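Local coordinates for alanine dehydrogenase/pyridine nucleotide transhydrogenase (Mycobacterium smegmatis str. MC2 155, PDB 3P2Y), which probably transfers hydride between NAD(H) and NADP(H) in a transhydrogenase coupled to proton translocation across the membrane, at residues A[185-199]-A[259-273]. Numbering follows the deposited sequence.
With NA (sodium ion), chain E.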
loop_
_atom_site.group_PDB
_atom_site.type_symbol
_atom_site.label_atom_id
_atom_site.label_comp_id
_atom_site.label_asym_id
_atom_site.label_seq_id
_atom_site.Cartn_x
_atom_site.Cartn_y
_atom_site.Cartn_z
ATOM N N ALA A 185 8.650 -11.265 -6.206
ATOM C CA ALA A 185 7.454 -11.308 -7.047
ATOM C C ALA A 185 7.842 -10.965 -8.464
ATOM O O ALA A 185 8.803 -10.198 -8.673
ATOM C CB ALA A 185 6.444 -10.250 -6.566
ATOM N N SER A 186 7.133 -11.544 -9.428
ATOM C CA SER A 186 7.227 -11.110 -10.819
ATOM C C SER A 186 6.019 -10.227 -11.121
ATOM O O SER A 186 4.894 -10.601 -10.816
ATOM C CB SER A 186 7.284 -12.295 -11.774
ATOM O OG SER A 186 8.492 -13.021 -11.597
ATOM N N ALA A 187 6.275 -9.056 -11.693
ATOM C CA ALA A 187 5.212 -8.110 -12.044
ATOM C C ALA A 187 5.192 -7.895 -13.552
ATOM O O ALA A 187 6.239 -7.718 -14.182
ATOM C CB ALA A 187 5.429 -6.771 -11.332
ATOM N N LEU A 188 3.981 -7.931 -14.103
ATOM C CA LEU A 188 3.741 -7.674 -15.536
ATOM C C LEU A 188 2.849 -6.453 -15.689
ATOM O O LEU A 188 1.810 -6.347 -15.015
ATOM C CB LEU A 188 3.018 -8.887 -16.156
ATOM C CG LEU A 188 2.485 -8.736 -17.594
ATOM C CD1 LEU A 188 3.664 -8.623 -18.580
ATOM C CD2 LEU A 188 1.672 -9.986 -17.932
ATOM N N VAL A 189 3.256 -5.522 -16.555
ATOM C CA VAL A 189 2.420 -4.348 -16.822
ATOM C C VAL A 189 1.963 -4.442 -18.268
ATOM O O VAL A 189 2.789 -4.602 -19.180
ATOM C CB VAL A 189 3.204 -3.045 -16.560
ATOM C CG1 VAL A 189 2.357 -1.798 -16.907
ATOM C CG2 VAL A 189 3.603 -3.001 -15.051
ATOM N N LEU A 190 0.649 -4.344 -18.458
ATOM C CA LEU A 190 0.044 -4.433 -19.794
ATOM C C LEU A 190 -0.487 -3.058 -20.157
ATOM O O LEU A 190 -1.401 -2.526 -19.486
ATOM C CB LEU A 190 -1.088 -5.479 -19.772
ATOM C CG LEU A 190 -0.660 -6.918 -19.448
ATOM C CD1 LEU A 190 -1.939 -7.818 -19.435
ATOM C CD2 LEU A 190 0.414 -7.460 -20.460
ATOM N N GLY A 191 0.124 -2.462 -21.181
ATOM C CA GLY A 191 -0.160 -1.068 -21.569
ATOM C C GLY A 191 0.903 -0.220 -20.904
ATOM O O GLY A 191 0.878 -0.047 -19.680
ATOM N N VAL A 192 1.879 0.242 -21.689
ATOM C CA VAL A 192 2.980 1.012 -21.105
ATOM C C VAL A 192 2.985 2.435 -21.688
ATOM O O VAL A 192 3.881 2.837 -22.455
ATOM C CB VAL A 192 4.368 0.315 -21.237
ATOM C CG1 VAL A 192 5.448 1.111 -20.445
ATOM C CG2 VAL A 192 4.304 -1.144 -20.748
ATOM N N GLY A 193 1.951 3.179 -21.324
ATOM C CA GLY A 193 1.976 4.641 -21.437
ATOM C C GLY A 193 2.572 5.162 -20.135
ATOM O O GLY A 193 3.342 4.466 -19.469
ATOM N N VAL A 194 2.203 6.384 -19.763
ATOM C CA VAL A 194 2.794 7.032 -18.592
ATOM C C VAL A 194 2.515 6.219 -17.303
ATOM O O VAL A 194 3.445 5.998 -16.508
ATOM C CB VAL A 194 2.289 8.474 -18.455
ATOM C CG1 VAL A 194 2.756 9.078 -17.089
ATOM C CG2 VAL A 194 2.836 9.342 -19.641
ATOM N N ALA A 195 1.261 5.806 -17.088
ATOM C CA ALA A 195 0.946 5.072 -15.845
ATOM C C ALA A 195 1.749 3.758 -15.827
ATOM O O ALA A 195 2.327 3.372 -14.782
ATOM C CB ALA A 195 -0.547 4.779 -15.743
ATOM N N GLY A 196 1.743 3.057 -16.955
ATOM C CA GLY A 196 2.383 1.726 -17.017
ATOM C C GLY A 196 3.887 1.836 -16.788
ATOM O O GLY A 196 4.504 0.977 -16.158
ATOM N N LEU A 197 4.500 2.893 -17.313
ATOM C CA LEU A 197 5.932 3.059 -17.130
ATOM C C LEU A 197 6.267 3.341 -15.666
ATOM O O LEU A 197 7.257 2.830 -15.136
ATOM C CB LEU A 197 6.453 4.199 -18.001
ATOM C CG LEU A 197 7.966 4.215 -18.229
ATOM C CD1 LEU A 197 8.432 2.913 -18.960
ATOM C CD2 LEU A 197 8.354 5.465 -19.044
ATOM N N GLN A 198 5.472 4.200 -15.025
ATOM C CA GLN A 198 5.677 4.462 -13.614
ATOM C C GLN A 198 5.413 3.202 -12.795
ATOM O O GLN A 198 6.140 2.934 -11.843
ATOM C CB GLN A 198 4.777 5.617 -13.125
ATOM C CG GLN A 198 5.156 6.064 -11.662
ATOM C CD GLN A 198 6.600 6.554 -11.585
ATOM O OE1 GLN A 198 7.463 5.879 -11.005
ATOM N NE2 GLN A 198 6.878 7.684 -12.209
ATOM N N ALA A 199 4.407 2.419 -13.164
ATOM C CA ALA A 199 4.180 1.106 -12.477
ATOM C C ALA A 199 5.419 0.184 -12.596
ATOM O O ALA A 199 5.863 -0.413 -11.614
ATOM C CB ALA A 199 2.923 0.388 -13.040
ATOM N N LEU A 259 -0.249 -14.469 -24.964
ATOM C CA LEU A 259 -0.463 -13.449 -23.910
ATOM C C LEU A 259 -1.156 -14.078 -22.695
ATOM O O LEU A 259 -0.722 -13.905 -21.557
ATOM C CB LEU A 259 -1.262 -12.255 -24.441
ATOM C CG LEU A 259 -1.561 -11.128 -23.433
ATOM C CD1 LEU A 259 -0.248 -10.646 -22.758
ATOM C CD2 LEU A 259 -2.305 -9.971 -24.080
ATOM N N GLU A 260 -2.222 -14.838 -22.947
ATOM C CA GLU A 260 -2.934 -15.529 -21.868
ATOM C C GLU A 260 -1.977 -16.399 -21.038
ATOM O O GLU A 260 -1.981 -16.330 -19.808
ATOM C CB GLU A 260 -4.102 -16.358 -22.451
ATOM C CG GLU A 260 -4.989 -17.022 -21.408
ATOM C CD GLU A 260 -6.190 -17.714 -22.040
ATOM O OE1 GLU A 260 -7.146 -17.005 -22.454
ATOM O OE2 GLU A 260 -6.147 -18.960 -22.129
ATOM N N ASP A 261 -1.144 -17.202 -21.702
ATOM C CA ASP A 261 -0.179 -18.066 -21.014
ATOM C C ASP A 261 0.845 -17.268 -20.220
ATOM O O ASP A 261 1.207 -17.639 -19.094
ATOM C CB ASP A 261 0.589 -18.944 -22.012
ATOM C CG ASP A 261 -0.283 -19.996 -22.679
ATOM O OD1 ASP A 261 -1.417 -20.255 -22.211
ATOM O OD2 ASP A 261 0.180 -20.569 -23.697
ATOM N N ALA A 262 1.326 -16.178 -20.813
ATOM C CA ALA A 262 2.318 -15.370 -20.135
ATOM C C ALA A 262 1.745 -14.825 -18.824
ATOM O O ALA A 262 2.412 -14.898 -17.796
ATOM C CB ALA A 262 2.811 -14.268 -21.016
ATOM N N ILE A 263 0.514 -14.318 -18.859
ATOM C CA ILE A 263 -0.127 -13.723 -17.653
ATOM C C ILE A 263 -0.150 -14.687 -16.464
ATOM O O ILE A 263 0.070 -14.285 -15.302
ATOM C CB ILE A 263 -1.541 -13.191 -17.968
ATOM C CG1 ILE A 263 -1.472 -11.964 -18.893
ATOM C CG2 ILE A 263 -2.349 -12.890 -16.674
ATOM C CD1 ILE A 263 -2.780 -11.715 -19.653
ATOM N N THR A 264 -0.380 -15.973 -16.745
ATOM C CA THR A 264 -0.514 -16.953 -15.664
ATOM C C THR A 264 0.731 -17.064 -14.820
ATOM O O THR A 264 0.655 -17.541 -13.686
ATOM C CB THR A 264 -0.885 -18.389 -16.198
ATOM O OG1 THR A 264 0.220 -18.963 -16.919
ATOM C CG2 THR A 264 -2.107 -18.315 -17.071
ATOM N N LYS A 265 1.869 -16.606 -15.358
ATOM C CA LYS A 265 3.178 -16.757 -14.700
ATOM C C LYS A 265 3.505 -15.661 -13.674
ATOM O O LYS A 265 4.505 -15.768 -12.964
ATOM C CB LYS A 265 4.341 -16.782 -15.699
ATOM C CG LYS A 265 4.223 -17.778 -16.857
ATOM C CD LYS A 265 3.959 -19.187 -16.367
ATOM C CE LYS A 265 4.193 -20.192 -17.495
ATOM N NZ LYS A 265 3.855 -21.571 -17.035
ATOM N N PHE A 266 2.673 -14.639 -13.583
ATOM C CA PHE A 266 3.038 -13.448 -12.782
ATOM C C PHE A 266 2.283 -13.355 -11.467
ATOM O O PHE A 266 1.121 -13.792 -11.383
ATOM C CB PHE A 266 2.813 -12.180 -13.603
ATOM C CG PHE A 266 3.833 -12.005 -14.687
ATOM C CD1 PHE A 266 5.012 -11.327 -14.436
ATOM C CD2 PHE A 266 3.616 -12.568 -15.947
ATOM C CE1 PHE A 266 5.977 -11.182 -15.456
ATOM C CE2 PHE A 266 4.573 -12.456 -16.961
ATOM C CZ PHE A 266 5.748 -11.768 -16.712
ATOM N N ASP A 267 2.930 -12.761 -10.459
ATOM C CA ASP A 267 2.301 -12.564 -9.146
ATOM C C ASP A 267 1.460 -11.305 -9.086
ATOM O O ASP A 267 0.493 -11.235 -8.325
ATOM C CB ASP A 267 3.400 -12.536 -8.050
ATOM C CG ASP A 267 4.269 -13.772 -8.102
ATOM O OD1 ASP A 267 3.748 -14.863 -7.742
ATOM O OD2 ASP A 267 5.465 -13.664 -8.514
ATOM N N ILE A 268 1.854 -10.287 -9.859
ATOM C CA ILE A 268 1.130 -9.018 -9.882
ATOM C C ILE A 268 1.013 -8.648 -11.342
ATOM O O ILE A 268 2.020 -8.639 -12.039
ATOM C CB ILE A 268 1.876 -7.893 -9.099
ATOM C CG1 ILE A 268 1.962 -8.272 -7.604
ATOM C CG2 ILE A 268 1.089 -6.555 -9.232
ATOM C CD1 ILE A 268 2.807 -7.334 -6.719
ATOM N N VAL A 269 -0.211 -8.334 -11.801
ATOM C CA VAL A 269 -0.419 -7.897 -13.176
ATOM C C VAL A 269 -1.167 -6.569 -13.105
ATOM O O VAL A 269 -2.249 -6.477 -12.466
ATOM C CB VAL A 269 -1.258 -8.932 -14.001
ATOM C CG1 VAL A 269 -1.573 -8.362 -15.409
ATOM C CG2 VAL A 269 -0.522 -10.277 -14.087
ATOM N N ILE A 270 -0.593 -5.537 -13.733
ATOM C CA ILE A 270 -1.201 -4.210 -13.722
ATOM C C ILE A 270 -1.593 -3.901 -15.155
ATOM O O ILE A 270 -0.762 -3.999 -16.065
ATOM C CB ILE A 270 -0.205 -3.154 -13.180
ATOM C CG1 ILE A 270 0.221 -3.540 -11.754
ATOM C CG2 ILE A 270 -0.823 -1.747 -13.232
ATOM C CD1 ILE A 270 1.301 -2.694 -11.142
ATOM N N THR A 271 -2.865 -3.548 -15.360
ATOM C CA THR A 271 -3.344 -3.273 -16.723
ATOM C C THR A 271 -3.749 -1.808 -16.834
ATOM O O THR A 271 -4.407 -1.269 -15.932
ATOM C CB THR A 271 -4.528 -4.204 -17.123
ATOM O OG1 THR A 271 -5.699 -3.847 -16.378
ATOM C CG2 THR A 271 -4.184 -5.673 -16.803
ATOM N N THR A 272 -3.368 -1.151 -17.929
ATOM C CA THR A 272 -3.536 0.314 -17.973
ATOM C C THR A 272 -4.119 0.800 -19.296
ATOM O O THR A 272 -4.293 2.003 -19.475
ATOM C CB THR A 272 -2.195 1.097 -17.759
ATOM O OG1 THR A 272 -1.401 1.037 -18.963
ATOM C CG2 THR A 272 -1.368 0.559 -16.575
ATOM N N ALA A 273 -4.355 -0.115 -20.234
ATOM C CA ALA A 273 -4.652 0.300 -21.620
ATOM C C ALA A 273 -6.033 0.938 -21.751
ATOM O O ALA A 273 -7.047 0.399 -21.268
ATOM C CB ALA A 273 -4.518 -0.850 -22.559
HETATM NA NA NA E . 5.782 -17.327 -11.237
HETATM O O HOH W 1 -0.013 3.377 -19.228
HETATM O O HOH W 2 6.441 -15.456 -10.117
HETATM O O HOH W 3 3.189 -16.801 -9.843
HETATM O O HOH W 4 4.242 -19.313 -12.069
HETATM O O HOH W 5 7.522 -16.287 -13.027
HETATM O O HOH W 6 6.399 -18.269 -9.003
#
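The centre of a Rossmann-type nucleotide-binding fold, where the first and fourth strands of its sheet lie side by side in parallel, is built here by 186-190 and 268-271, whose axes run 4.7 Å apart. Parallel-strand bonds run from I268 N on S186 O, through L188 N on I268 O (2.9 Å), to T272 N on L190 O. At the start D267 clamps the strand: OD2 takes S186 N at 2.8 Å through its anti lone pair, nearly straight at 172°, while S186 O also accepts D267 N. OD1 of D267 forms a salt bridge with R170. Just before it, the F266 ring lies under L188 CB, 3.5 Å from the ring centroid over its face, a CH-pi contact. With CG of L188 anti to the backbone N (chi1 171°), CD2 reaches I263 CG1 at 3.8 Å; L190 continues the layer against L259 and I263 of helix 249-263. At the other end T272 OG1 donates to G191 O (2.6 Å), from above the carbonyl plane, and accepts from a water that G196 N also donates to. Engaged twice, this hydroxyl ties the glycine turn, consistent with a GxGxxG dinucleotide-binding motif, and the start of helix 194-206 to T272.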